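Local structure of putative translation initiation inhibitor (Salmonella typhimurium, 3GTZ) at residues L24-V29 and A46-V51; E31-D36 and P104-E109; E39-T44 and V108-V113; I62-I67 and A91-T96. The protein is of unknown function but belongs to the RutC family of YjgF-like proteins and may inhibit translation initiation. One frame throughout, in Å; residues are numbered along the deposited sequence.

Contact 1: residues L24-V29 and A46-V51; sequences LWYTGV and AQIDAV
Tyr26 reaches from strand 23-28 to helix 37-54 and meets Ile48 and Val51 there. This is the tight part of the contact. With chi1 at 174° the ring swings away from its own backbone N and reaches out to the helix. Val51 comes over one ring face. Its CG2 is 3.7 Å from Tyr26 CE1 and makes a CH-pi contact over the face, 4.1 Å from the ring centroid. Ile48 comes to the ring edge, near the plane. Its CG1 is 3.6 Å from Tyr26 CE2. Two branched side chains one helical turn apart thus hold the ring, one over a face and one at the rim. Val17 of strand 15-20 also touches both Tyr26 and Val51.

The strand and the helix run nearly antiparallel, at 152°, with their axes 8.9 Å apart. This is the alpha/beta layer of the YjgF-like fold, in which helices pack on one face of a mixed sheet. On the other face, Trp25 and Thr27 pack on Leu63 and Val93 of a neighbouring subunit.

The looser side lies at the partly exposed Gln47 and Val29. Gln47 is extended beyond CG, and its amide plane stands roughly upright to the Tyr26 ring. NE2 of Gln47 donates to Val29 O at 3.1 Å, with an N-H...O angle of 150°. Val29 O lies near the amide plane. The bond joins the helix to the chain just past the strand. Tyr26 OH and Gln47 OE1 stay 3.6 Å apart, while Glu31 packs against Gln47 from the following loop.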
loop_
_atom_site.group_PDB
_atom_site.type_symbol
_atom_site.label_atom_id
_atom_site.label_comp_id
_atom_site.label_asym_id
_atom_site.label_seq_id
_atom_site.Cartn_x
_atom_site.Cartn_y
_atom_site.Cartn_z
ATOM N N LEU A 24 1.925 2.495 13.223
ATOM C CA LEU A 24 3.157 3.152 12.834
ATOM C C LEU A 24 3.376 2.792 11.379
ATOM O O LEU A 24 3.226 1.616 10.987
ATOM C CB LEU A 24 4.326 2.632 13.677
ATOM C CG LEU A 24 5.736 3.161 13.327
ATOM C CD1 LEU A 24 6.742 3.086 14.539
ATOM C CD2 LEU A 24 6.295 2.434 12.112
ATOM N N TRP A 25 3.713 3.801 10.584
ATOM C CA TRP A 25 3.940 3.644 9.152
ATOM C C TRP A 25 5.350 4.129 8.871
ATOM O O TRP A 25 5.802 5.140 9.465
ATOM C CB TRP A 25 3.019 4.538 8.383
ATOM C CG TRP A 25 1.617 4.113 8.255
ATOM C CD1 TRP A 25 1.049 3.470 7.178
ATOM C CD2 TRP A 25 0.553 4.384 9.163
ATOM N NE1 TRP A 25 -0.287 3.275 7.391
ATOM C CE2 TRP A 25 -0.627 3.836 8.596
ATOM C CE3 TRP A 25 0.479 5.017 10.398
ATOM C CZ2 TRP A 25 -1.877 3.912 9.231
ATOM C CZ3 TRP A 25 -0.780 5.071 11.061
ATOM C CH2 TRP A 25 -1.929 4.534 10.469
ATOM N N TYR A 26 6.016 3.449 7.940
ATOM C CA TYR A 26 7.415 3.714 7.621
ATOM C C TYR A 26 7.783 3.045 6.335
ATOM O O TYR A 26 7.282 1.986 6.048
ATOM C CB TYR A 26 8.293 3.113 8.718
ATOM C CG TYR A 26 9.778 3.189 8.462
ATOM C CD1 TYR A 26 10.447 4.413 8.529
ATOM C CD2 TYR A 26 10.520 2.048 8.179
ATOM C CE1 TYR A 26 11.814 4.507 8.313
ATOM C CE2 TYR A 26 11.902 2.129 7.930
ATOM C CZ TYR A 26 12.543 3.362 8.022
ATOM O OH TYR A 26 13.921 3.468 7.826
ATOM N N THR A 27 8.724 3.631 5.610
ATOM C CA THR A 27 9.243 3.073 4.385
ATOM C C THR A 27 10.757 3.018 4.491
ATOM O O THR A 27 11.394 4.033 4.659
ATOM C CB THR A 27 8.826 3.931 3.154
ATOM O OG1 THR A 27 7.483 3.591 2.755
ATOM C CG2 THR A 27 9.788 3.681 1.959
ATOM N N GLY A 28 11.349 1.841 4.376
ATOM C CA GLY A 28 12.783 1.755 4.481
ATOM C C GLY A 28 13.389 1.784 3.103
ATOM O O GLY A 28 12.902 1.131 2.188
ATOM N N VAL A 29 14.447 2.570 2.964
ATOM C CA VAL A 29 15.185 2.657 1.734
ATOM C C VAL A 29 16.659 2.403 2.028
ATOM O O VAL A 29 17.115 2.629 3.157
ATOM C CB VAL A 29 14.971 4.033 1.055
ATOM C CG1 VAL A 29 13.496 4.398 1.068
ATOM C CG2 VAL A 29 15.772 5.103 1.761
ATOM N N ALA A 46 17.499 -3.997 9.140
ATOM C CA ALA A 46 18.180 -3.439 10.353
ATOM C C ALA A 46 17.714 -2.046 10.699
ATOM O O ALA A 46 17.536 -1.770 11.884
ATOM C CB ALA A 46 19.703 -3.455 10.243
ATOM N N GLN A 47 17.485 -1.183 9.699
ATOM C CA GLN A 47 16.931 0.189 9.944
ATOM C C GLN A 47 15.512 0.156 10.512
ATOM O O GLN A 47 15.174 0.923 11.418
ATOM C CB GLN A 47 16.845 1.027 8.683
ATOM C CG GLN A 47 18.163 1.463 8.054
ATOM C CD GLN A 47 17.936 2.058 6.614
ATOM O OE1 GLN A 47 17.193 3.049 6.439
ATOM N NE2 GLN A 47 18.531 1.404 5.593
ATOM N N ILE A 48 14.692 -0.715 9.943
ATOM C CA ILE A 48 13.347 -0.929 10.397
ATOM C C ILE A 48 13.322 -1.297 11.888
ATOM O O ILE A 48 12.623 -0.632 12.670
ATOM C CB ILE A 48 12.632 -1.988 9.570
ATOM C CG1 ILE A 48 12.370 -1.457 8.153
ATOM C CG2 ILE A 48 11.333 -2.371 10.270
ATOM C CD1 ILE A 48 11.774 -2.477 7.207
ATOM N N ASP A 49 14.100 -2.302 12.289
ATOM C CA ASP A 49 14.254 -2.628 13.716
ATOM C C ASP A 49 14.558 -1.390 14.572
ATOM O O ASP A 49 13.859 -1.103 15.551
ATOM C CB ASP A 49 15.372 -3.641 13.929
ATOM C CG ASP A 49 15.117 -4.948 13.224
ATOM O OD1 ASP A 49 13.992 -5.158 12.719
ATOM O OD2 ASP A 49 16.059 -5.754 13.151
ATOM N N ALA A 50 15.581 -0.655 14.174
ATOM C CA ALA A 50 16.031 0.521 14.918
ATOM C C ALA A 50 14.904 1.527 15.091
ATOM O O ALA A 50 14.682 2.020 16.197
ATOM C CB ALA A 50 17.221 1.176 14.216
ATOM N N VAL A 51 14.207 1.811 13.988
ATOM C CA VAL A 51 13.022 2.663 13.976
ATOM C C VAL A 51 11.949 2.116 14.894
ATOM O O VAL A 51 11.410 2.858 15.655
ATOM C CB VAL A 51 12.439 2.800 12.511
ATOM C CG1 VAL A 51 10.935 3.025 12.510
ATOM C CG2 VAL A 51 13.180 3.890 11.738
#

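Contact 2: residues E31-D36 and P104-E109; sequences ENLDAD and PKYKVE
This is a surface contact between two loops, held mainly by lysines: Lys105 meets Leu33 and Asp34, and Lys107 meets Ala35. Residues 31-36 lead into helix 37-54 and contain a type I turn from Asn32 to Ala35. Residues 104-107 lead into strand 108-115.

The Lys105 chain bends at chi2 and chi4, bringing its end to Asp34. NZ of Lys105 forms a salt bridge with Asp34 OD1 on the syn side, 23° out of the carboxylate plane; the modelled 2.5 Å is short and its exact value doubtful. Nearer the backbone, CB of Lys105 lies 3.7 Å from Leu33 CB. CD2 of Leu33 comes to the edge of the Tyr106 ring, close to its plane, 3.4 Å from CE1 of Tyr106.

The Lys107 chain is also bent. Its NZ donates to Ala35 O at 2.9 Å and to Lys105 O, also at 2.9 Å. One ammonium group links carbonyls of both loops, and its charge probably strengthens both bonds.

Asp36 caps the helix through Glu39 N. Gln40, in the first turn of the same helix, bonds to Asn32 O, Lys105 O and Lys107 N. The contact sits over the N-terminal end of helix 37-54, beside the start of strand 108-115.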
loop_
_atom_site.group_PDB
_atom_site.type_symbol
_atom_site.label_atom_id
_atom_site.label_comp_id
_atom_site.label_asym_id
_atom_site.label_seq_id
_atom_site.Cartn_x
_atom_site.Cartn_y
_atom_site.Cartn_z
ATOM N N GLU A 31 20.822 2.401 2.381
ATOM C CA GLU A 31 21.856 3.385 2.722
ATOM C C GLU A 31 23.036 3.313 1.745
ATOM O O GLU A 31 23.468 4.327 1.230
ATOM C CB GLU A 31 22.343 3.188 4.160
ATOM C CG GLU A 31 21.584 4.050 5.190
ATOM C CD GLU A 31 21.714 3.536 6.652
ATOM O OE1 GLU A 31 22.407 2.501 6.877
ATOM O OE2 GLU A 31 21.105 4.177 7.560
ATOM N N ASN A 32 23.545 2.107 1.498
ATOM C CA ASN A 32 24.689 1.898 0.608
ATOM C C ASN A 32 24.199 1.659 -0.812
ATOM O O ASN A 32 23.682 0.593 -1.136
ATOM C CB ASN A 32 25.519 0.706 1.105
ATOM C CG ASN A 32 26.921 0.597 0.430
ATOM O OD1 ASN A 32 27.312 1.389 -0.459
ATOM N ND2 ASN A 32 27.686 -0.411 0.883
ATOM N N LEU A 33 24.383 2.662 -1.656
ATOM C CA LEU A 33 23.831 2.654 -3.005
ATOM C C LEU A 33 24.575 1.708 -3.935
ATOM O O LEU A 33 23.971 1.179 -4.882
ATOM C CB LEU A 33 23.788 4.078 -3.596
ATOM C CG LEU A 33 22.893 5.138 -2.919
ATOM C CD1 LEU A 33 23.073 6.534 -3.606
ATOM C CD2 LEU A 33 21.403 4.718 -2.846
ATOM N N ASP A 34 25.856 1.467 -3.664
ATOM C CA ASP A 34 26.645 0.487 -4.444
ATOM C C ASP A 34 26.529 -0.982 -3.947
ATOM O O ASP A 34 27.042 -1.912 -4.580
ATOM C CB ASP A 34 28.114 0.923 -4.476
ATOM C CG ASP A 34 28.274 2.368 -4.958
ATOM O OD1 ASP A 34 27.621 2.744 -5.987
ATOM O OD2 ASP A 34 29.034 3.128 -4.299
ATOM N N ALA A 35 25.849 -1.205 -2.826
ATOM C CA ALA A 35 25.668 -2.561 -2.345
ATOM C C ALA A 35 24.686 -3.304 -3.241
ATOM O O ALA A 35 23.817 -2.686 -3.857
ATOM C CB ALA A 35 25.183 -2.547 -0.918
ATOM N N ASP A 36 24.861 -4.622 -3.313
ATOM C CA ASP A 36 23.949 -5.523 -3.946
ATOM C C ASP A 36 22.625 -5.660 -3.170
ATOM O O ASP A 36 22.465 -5.080 -2.106
ATOM C CB ASP A 36 24.629 -6.894 -4.148
ATOM C CG ASP A 36 24.988 -7.617 -2.803
ATOM O OD1 ASP A 36 25.821 -8.568 -2.838
ATOM O OD2 ASP A 36 24.451 -7.252 -1.719
ATOM N N PRO A 104 17.994 4.983 -9.140
ATOM C CA PRO A 104 18.333 3.809 -9.961
ATOM C C PRO A 104 19.384 2.850 -9.349
ATOM O O PRO A 104 19.594 1.753 -9.872
ATOM C CB PRO A 104 18.830 4.422 -11.284
ATOM C CG PRO A 104 19.268 5.820 -10.933
ATOM C CD PRO A 104 18.523 6.243 -9.704
ATOM N N LYS A 105 20.016 3.281 -8.263
ATOM C CA LYS A 105 20.893 2.450 -7.456
ATOM C C LYS A 105 20.161 1.620 -6.369
ATOM O O LYS A 105 20.817 0.824 -5.664
ATOM C CB LYS A 105 21.910 3.348 -6.749
ATOM C CG LYS A 105 23.328 3.208 -7.236
ATOM C CD LYS A 105 23.762 4.307 -8.182
ATOM C CE LYS A 105 25.294 4.246 -8.394
ATOM N NZ LYS A 105 26.046 4.351 -7.081
ATOM N N TYR A 106 18.844 1.821 -6.191
ATOM C CA TYR A 106 18.078 1.077 -5.178
ATOM C C TYR A 106 17.684 -0.264 -5.730
ATOM O O TYR A 106 16.973 -0.317 -6.732
ATOM C CB TYR A 106 16.762 1.775 -4.808
ATOM C CG TYR A 106 16.837 3.043 -3.997
ATOM C CD1 TYR A 106 17.994 3.421 -3.322
ATOM C CD2 TYR A 106 15.716 3.863 -3.890
ATOM C CE1 TYR A 106 18.033 4.608 -2.574
ATOM C CE2 TYR A 106 15.743 5.047 -3.152
ATOM C CZ TYR A 106 16.897 5.413 -2.494
ATOM O OH TYR A 106 16.922 6.573 -1.749
ATOM N N LYS A 107 18.082 -1.354 -5.082
ATOM C CA LYS A 107 17.624 -2.661 -5.565
ATOM C C LYS A 107 16.308 -3.015 -4.849
ATOM O O LYS A 107 15.513 -3.790 -5.346
ATOM C CB LYS A 107 18.692 -3.787 -5.437
ATOM C CG LYS A 107 20.185 -3.377 -5.498
ATOM C CD LYS A 107 20.662 -2.815 -6.788
ATOM C CE LYS A 107 22.207 -2.548 -6.793
ATOM N NZ LYS A 107 22.756 -1.242 -6.187
ATOM N N VAL A 108 16.071 -2.404 -3.697
ATOM C CA VAL A 108 14.948 -2.775 -2.825
ATOM C C VAL A 108 14.435 -1.551 -2.063
ATOM O O VAL A 108 15.170 -0.583 -1.846
ATOM C CB VAL A 108 15.358 -3.883 -1.840
ATOM C CG1 VAL A 108 16.554 -3.451 -1.030
ATOM C CG2 VAL A 108 14.238 -4.234 -0.937
ATOM N N GLU A 109 13.164 -1.611 -1.679
ATOM C CA GLU A 109 12.549 -0.638 -0.793
ATOM C C GLU A 109 11.449 -1.388 -0.014
ATOM O O GLU A 109 10.892 -2.373 -0.522
ATOM C CB GLU A 109 11.992 0.456 -1.671
ATOM C CG GLU A 109 11.392 1.642 -1.037
ATOM C CD GLU A 109 11.190 2.760 -2.080
ATOM O OE1 GLU A 109 10.054 3.299 -2.167
ATOM O OE2 GLU A 109 12.155 3.051 -2.838
#

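Contact 3: residues E39-T44 and V108-V113; sequences EQTANT and VEIKIV
Val108 of strand 108-115 packs against Gln40 and Thr41 of helix 37-54, in the buried helix-on-sheet layer of the YjgF-like fold. Helix and strand run nearly parallel, at 26°, with their axes 8.3 Å apart.

Val108 points toward the helix. Its CB lies 3.8 Å from Thr41 OG1. The CG1 branch stands between the backbone N and the carbonyl carbon (chi1 56°) and fits between two helix residues. It is 3.6 Å from Gln40 CB and 3.5 Å from Thr41 OG1. The CG2 branch is also 3.8 Å from Thr41 OG1, and Val108 touches Ile67 and Leu69 of strand 62-69, its neighbour in the sheet. The Thr41 and Val108 side chains cross at about a right angle. The Thr41 hydroxyl is not left without a polar partner here, since it bonds to Ala37 O.

Two residues on, Ile110 extends the apolar contact more loosely. Its CD1 reaches toward Thr44 CB, at 4.2 Å, and also toward Thr41 CG2. On the helix, Gln40 O accepts from both Thr44 OG1 and Thr44 N, the latter at 3.0 Å, and the two donors reach it from opposite faces of its plane.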
loop_
_atom_site.group_PDB
_atom_site.type_symbol
_atom_site.label_atom_id
_atom_site.label_comp_id
_atom_site.label_asym_id
_atom_site.label_seq_id
_atom_site.Cartn_x
_atom_site.Cartn_y
_atom_site.Cartn_z
ATOM N N GLU A 39 22.724 -7.135 0.600
ATOM C CA GLU A 39 23.120 -6.114 1.558
ATOM C C GLU A 39 22.030 -5.068 1.750
ATOM O O GLU A 39 21.718 -4.725 2.885
ATOM C CB GLU A 39 24.412 -5.444 1.151
ATOM C CG GLU A 39 24.949 -4.468 2.189
ATOM C CD GLU A 39 26.379 -4.066 1.921
ATOM O OE1 GLU A 39 27.072 -4.721 1.117
ATOM O OE2 GLU A 39 26.837 -3.083 2.524
ATOM N N GLN A 40 21.426 -4.588 0.660
ATOM C CA GLN A 40 20.452 -3.504 0.762
ATOM C C GLN A 40 19.227 -3.978 1.531
ATOM O O GLN A 40 18.715 -3.241 2.387
ATOM C CB GLN A 40 20.072 -2.962 -0.608
ATOM C CG GLN A 40 21.108 -1.993 -1.230
ATOM C CD GLN A 40 20.579 -1.175 -2.401
ATOM O OE1 GLN A 40 19.466 -1.373 -2.832
ATOM N NE2 GLN A 40 21.376 -0.242 -2.903
ATOM N N THR A 41 18.794 -5.223 1.291
ATOM C CA THR A 41 17.652 -5.765 2.033
ATOM C C THR A 41 17.968 -5.978 3.529
ATOM O O THR A 41 17.228 -5.541 4.396
ATOM C CB THR A 41 17.130 -7.064 1.396
ATOM O OG1 THR A 41 16.805 -6.814 0.021
ATOM C CG2 THR A 41 15.888 -7.627 2.178
ATOM N N ALA A 42 19.080 -6.645 3.818
ATOM C CA ALA A 42 19.531 -6.902 5.201
ATOM C C ALA A 42 19.690 -5.606 6.003
ATOM O O ALA A 42 19.290 -5.492 7.165
ATOM C CB ALA A 42 20.841 -7.604 5.139
ATOM N N ASN A 43 20.290 -4.627 5.354
ATOM C CA ASN A 43 20.520 -3.312 5.934
ATOM C C ASN A 43 19.194 -2.586 6.172
ATOM O O ASN A 43 19.028 -1.923 7.186
ATOM C CB ASN A 43 21.403 -2.533 4.976
ATOM C CG ASN A 43 22.100 -1.338 5.611
ATOM O OD1 ASN A 43 21.535 -0.589 6.360
ATOM N ND2 ASN A 43 23.367 -1.142 5.226
ATOM N N THR A 44 18.244 -2.734 5.257
ATOM C CA THR A 44 16.994 -2.047 5.415
ATOM C C THR A 44 16.173 -2.664 6.515
ATOM O O THR A 44 15.515 -1.946 7.254
ATOM C CB THR A 44 16.181 -1.955 4.129
ATOM O OG1 THR A 44 17.033 -1.492 3.094
ATOM C CG2 THR A 44 15.020 -0.949 4.285
ATOM N N VAL A 108 16.071 -2.404 -3.697
ATOM C CA VAL A 108 14.948 -2.775 -2.825
ATOM C C VAL A 108 14.435 -1.551 -2.063
ATOM O O VAL A 108 15.170 -0.583 -1.846
ATOM C CB VAL A 108 15.358 -3.883 -1.840
ATOM C CG1 VAL A 108 16.554 -3.451 -1.030
ATOM C CG2 VAL A 108 14.238 -4.234 -0.937
ATOM N N GLU A 109 13.164 -1.611 -1.679
ATOM C CA GLU A 109 12.549 -0.638 -0.793
ATOM C C GLU A 109 11.449 -1.388 -0.014
ATOM O O GLU A 109 10.892 -2.373 -0.522
ATOM C CB GLU A 109 11.992 0.456 -1.671
ATOM C CG GLU A 109 11.392 1.642 -1.037
ATOM C CD GLU A 109 11.190 2.760 -2.080
ATOM O OE1 GLU A 109 10.054 3.299 -2.167
ATOM O OE2 GLU A 109 12.155 3.051 -2.838
ATOM N N ILE A 110 11.160 -0.989 1.219
ATOM C CA ILE A 110 10.279 -1.818 2.066
ATOM C C ILE A 110 9.313 -0.983 2.911
ATOM O O ILE A 110 9.743 -0.236 3.783
ATOM C CB ILE A 110 11.095 -2.726 3.020
ATOM C CG1 ILE A 110 12.091 -3.619 2.250
ATOM C CG2 ILE A 110 10.157 -3.584 3.830
ATOM C CD1 ILE A 110 12.946 -4.523 3.138
ATOM N N LYS A 111 8.020 -1.096 2.657
ATOM C CA LYS A 111 7.059 -0.336 3.429
ATOM C C LYS A 111 6.449 -1.250 4.485
ATOM O O LYS A 111 6.151 -2.416 4.250
ATOM C CB LYS A 111 6.028 0.382 2.496
ATOM C CG LYS A 111 4.598 0.011 2.640
ATOM C CD LYS A 111 3.646 0.866 1.720
ATOM C CE LYS A 111 2.287 1.216 2.454
ATOM N NZ LYS A 111 1.584 0.060 3.235
ATOM N N ILE A 112 6.238 -0.669 5.642
ATOM C CA ILE A 112 5.951 -1.359 6.902
ATOM C C ILE A 112 4.796 -0.643 7.565
ATOM O O ILE A 112 4.816 0.578 7.654
ATOM C CB ILE A 112 7.219 -1.243 7.759
ATOM C CG1 ILE A 112 8.227 -2.277 7.271
ATOM C CG2 ILE A 112 6.978 -1.309 9.224
ATOM C CD1 ILE A 112 7.661 -3.606 7.082
ATOM N N VAL A 113 3.760 -1.382 7.942
ATOM C CA VAL A 113 2.794 -0.927 8.944
ATOM C C VAL A 113 2.986 -1.824 10.164
ATOM O O VAL A 113 3.049 -3.020 10.003
ATOM C CB VAL A 113 1.348 -1.111 8.475
ATOM C CG1 VAL A 113 0.402 -0.394 9.400
ATOM C CG2 VAL A 113 1.164 -0.637 7.039
#

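Contact 4: residues I62-I67 and A91-T96; sequences ILDATI and APVRCT
Val93 N donates to Leu63 O, and Ala65 N to Val93 O at 2.9 Å. These backbone bonds join the two strands first. Cys95 N to Ala65 O is weak, with an angle of 121°. Ile67 N to Cys95 O is 2.8 Å and nearly straight at 167°. CA-H...O contacts lie between them, such as Thr66 CA to Cys95 O at 3.2 Å.

Van der Waals contacts between side chains follow. Ile62 and Pro92 lie side by side, with CG2 of Ile62 3.7 Å from Pro92 CB. Ile67 and Thr96 do the same, CB of Ile67 being 4.0 Å from Thr96 CG2. The Ile67 and Arg94 side chains cross obliquely, CD1 of Ile67 lying near NH1. On the other face, Thr66 CG2 lies 3.9 Å from Cys95 SG. There, chi1 of -174° turns the Asp64 carboxylate away from its backbone N, and OD1 comes to 3.3 Å from Val93 CB.

Polar partners lie outside the pair. Arg94 bonds to Asn79 and makes a cation-pi contact with Trp82. Arg7 of a neighbouring subunit bonds to Ile62 O.

Leu63 and Asp64 form a classic beta bulge opposite Val113. The parallel pair itself closes the beta-alpha-beta crossover of strand 62-69, helix 75-85 and strand 93-98.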
loop_
_atom_site.group_PDB
_atom_site.type_symbol
_atom_site.label_atom_id
_atom_site.label_comp_id
_atom_site.label_asym_id
_atom_site.label_seq_id
_atom_site.Cartn_x
_atom_site.Cartn_y
_atom_site.Cartn_z
ATOM N N ILE A 62 5.319 -6.202 13.643
ATOM C CA ILE A 62 5.055 -5.662 12.331
ATOM C C ILE A 62 3.822 -6.375 11.819
ATOM O O ILE A 62 3.705 -7.587 11.961
ATOM C CB ILE A 62 6.214 -5.894 11.364
ATOM C CG1 ILE A 62 7.454 -5.125 11.806
ATOM C CG2 ILE A 62 5.817 -5.522 9.934
ATOM C CD1 ILE A 62 8.727 -5.555 11.086
ATOM N N LEU A 63 2.925 -5.628 11.186
ATOM C CA LEU A 63 1.644 -6.160 10.751
ATOM C C LEU A 63 1.649 -6.553 9.288
ATOM O O LEU A 63 1.219 -7.638 8.946
ATOM C CB LEU A 63 0.554 -5.136 11.011
ATOM C CG LEU A 63 0.461 -4.632 12.446
ATOM C CD1 LEU A 63 -0.463 -3.418 12.502
ATOM C CD2 LEU A 63 -0.056 -5.753 13.307
ATOM N N ASP A 64 2.159 -5.680 8.435
ATOM C CA ASP A 64 2.158 -5.900 6.993
ATOM C C ASP A 64 3.409 -5.321 6.354
ATOM O O ASP A 64 3.826 -4.263 6.734
ATOM C CB ASP A 64 0.940 -5.236 6.389
ATOM C CG ASP A 64 0.790 -5.546 4.922
ATOM O OD1 ASP A 64 0.420 -6.675 4.562
ATOM O OD2 ASP A 64 1.080 -4.670 4.114
ATOM N N ALA A 65 4.003 -6.011 5.388
ATOM C CA ALA A 65 5.221 -5.529 4.709
ATOM C C ALA A 65 5.093 -5.700 3.201
ATOM O O ALA A 65 4.675 -6.733 2.717
ATOM C CB ALA A 65 6.471 -6.265 5.212
ATOM N N THR A 66 5.445 -4.675 2.459
ATOM C CA THR A 66 5.441 -4.736 1.021
ATOM C C THR A 66 6.835 -4.406 0.571
ATOM O O THR A 66 7.368 -3.373 0.929
ATOM C CB THR A 66 4.451 -3.751 0.449
ATOM O OG1 THR A 66 3.193 -3.941 1.118
ATOM C CG2 THR A 66 4.256 -3.952 -1.068
ATOM N N ILE A 67 7.436 -5.325 -0.173
ATOM C CA ILE A 67 8.798 -5.209 -0.660
ATOM C C ILE A 67 8.752 -4.913 -2.156
ATOM O O ILE A 67 8.165 -5.664 -2.916
ATOM C CB ILE A 67 9.554 -6.526 -0.418
ATOM C CG1 ILE A 67 9.514 -6.890 1.075
ATOM C CG2 ILE A 67 10.971 -6.416 -0.846
ATOM C CD1 ILE A 67 10.394 -8.107 1.441
ATOM N N ALA A 91 5.707 -13.343 12.116
ATOM C CA ALA A 91 5.941 -12.679 10.851
ATOM C C ALA A 91 4.681 -11.898 10.369
ATOM O O ALA A 91 3.546 -12.332 10.561
ATOM C CB ALA A 91 6.329 -13.726 9.809
ATOM N N PRO A 92 4.878 -10.783 9.673
ATOM C CA PRO A 92 3.726 -10.083 9.135
ATOM C C PRO A 92 3.211 -10.703 7.832
ATOM O O PRO A 92 3.835 -11.626 7.288
ATOM C CB PRO A 92 4.280 -8.707 8.871
ATOM C CG PRO A 92 5.706 -8.972 8.497
ATOM C CD PRO A 92 6.147 -10.151 9.300
ATOM N N VAL A 93 2.071 -10.215 7.346
ATOM C CA VAL A 93 1.667 -10.438 5.954
ATOM C C VAL A 93 2.740 -9.830 5.078
ATOM O O VAL A 93 3.282 -8.785 5.377
ATOM C CB VAL A 93 0.284 -9.818 5.613
ATOM C CG1 VAL A 93 -0.076 -10.048 4.144
ATOM C CG2 VAL A 93 -0.784 -10.427 6.472
ATOM N N ARG A 94 3.101 -10.530 4.024
ATOM C CA ARG A 94 4.202 -10.112 3.186
ATOM C C ARG A 94 3.773 -10.161 1.755
ATOM O O ARG A 94 2.967 -10.990 1.348
ATOM C CB ARG A 94 5.435 -11.006 3.379
ATOM C CG ARG A 94 6.523 -10.747 2.332
ATOM C CD ARG A 94 7.879 -10.961 2.859
ATOM N NE ARG A 94 8.359 -12.306 2.629
ATOM C CZ ARG A 94 9.105 -12.676 1.597
ATOM N NH1 ARG A 94 9.445 -11.815 0.662
ATOM N NH2 ARG A 94 9.489 -13.945 1.489
ATOM N N CYS A 95 4.366 -9.284 0.981
ATOM C CA CYS A 95 3.965 -9.106 -0.362
ATOM C C CYS A 95 5.171 -8.485 -1.097
ATOM O O CYS A 95 5.684 -7.434 -0.692
ATOM C CB CYS A 95 2.743 -8.206 -0.276
ATOM S SG CYS A 95 2.415 -7.327 -1.673
ATOM N N THR A 96 5.654 -9.185 -2.122
ATOM C CA THR A 96 6.796 -8.753 -2.897
ATOM C C THR A 96 6.424 -8.559 -4.357
ATOM O O THR A 96 5.864 -9.461 -4.972
ATOM C CB THR A 96 7.908 -9.793 -2.834
ATOM O OG1 THR A 96 8.089 -10.200 -1.475
ATOM C CG2 THR A 96 9.193 -9.219 -3.323
#

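After two N-terminal strands, 6-10 and 15-20, the chain enters strand 23-28. Contact 1 closes the short connection from this strand to helix 37-54. The loop 31-36 lies inside that connection but is held by contact 2, which ties it to the loop just before strand 108-115. Contact 3 joins the same helix to that strand, sharing Val108 and Glu109 with contact 2. Contact 1 therefore crosses both contacts 2 and 3. Contact 4 opens after contact 1 has closed and is nested inside the long loops closed by contacts 2 and 3. Strand 108-115 lies between strands 23-28 and 62-69, so the single sheet unites all four.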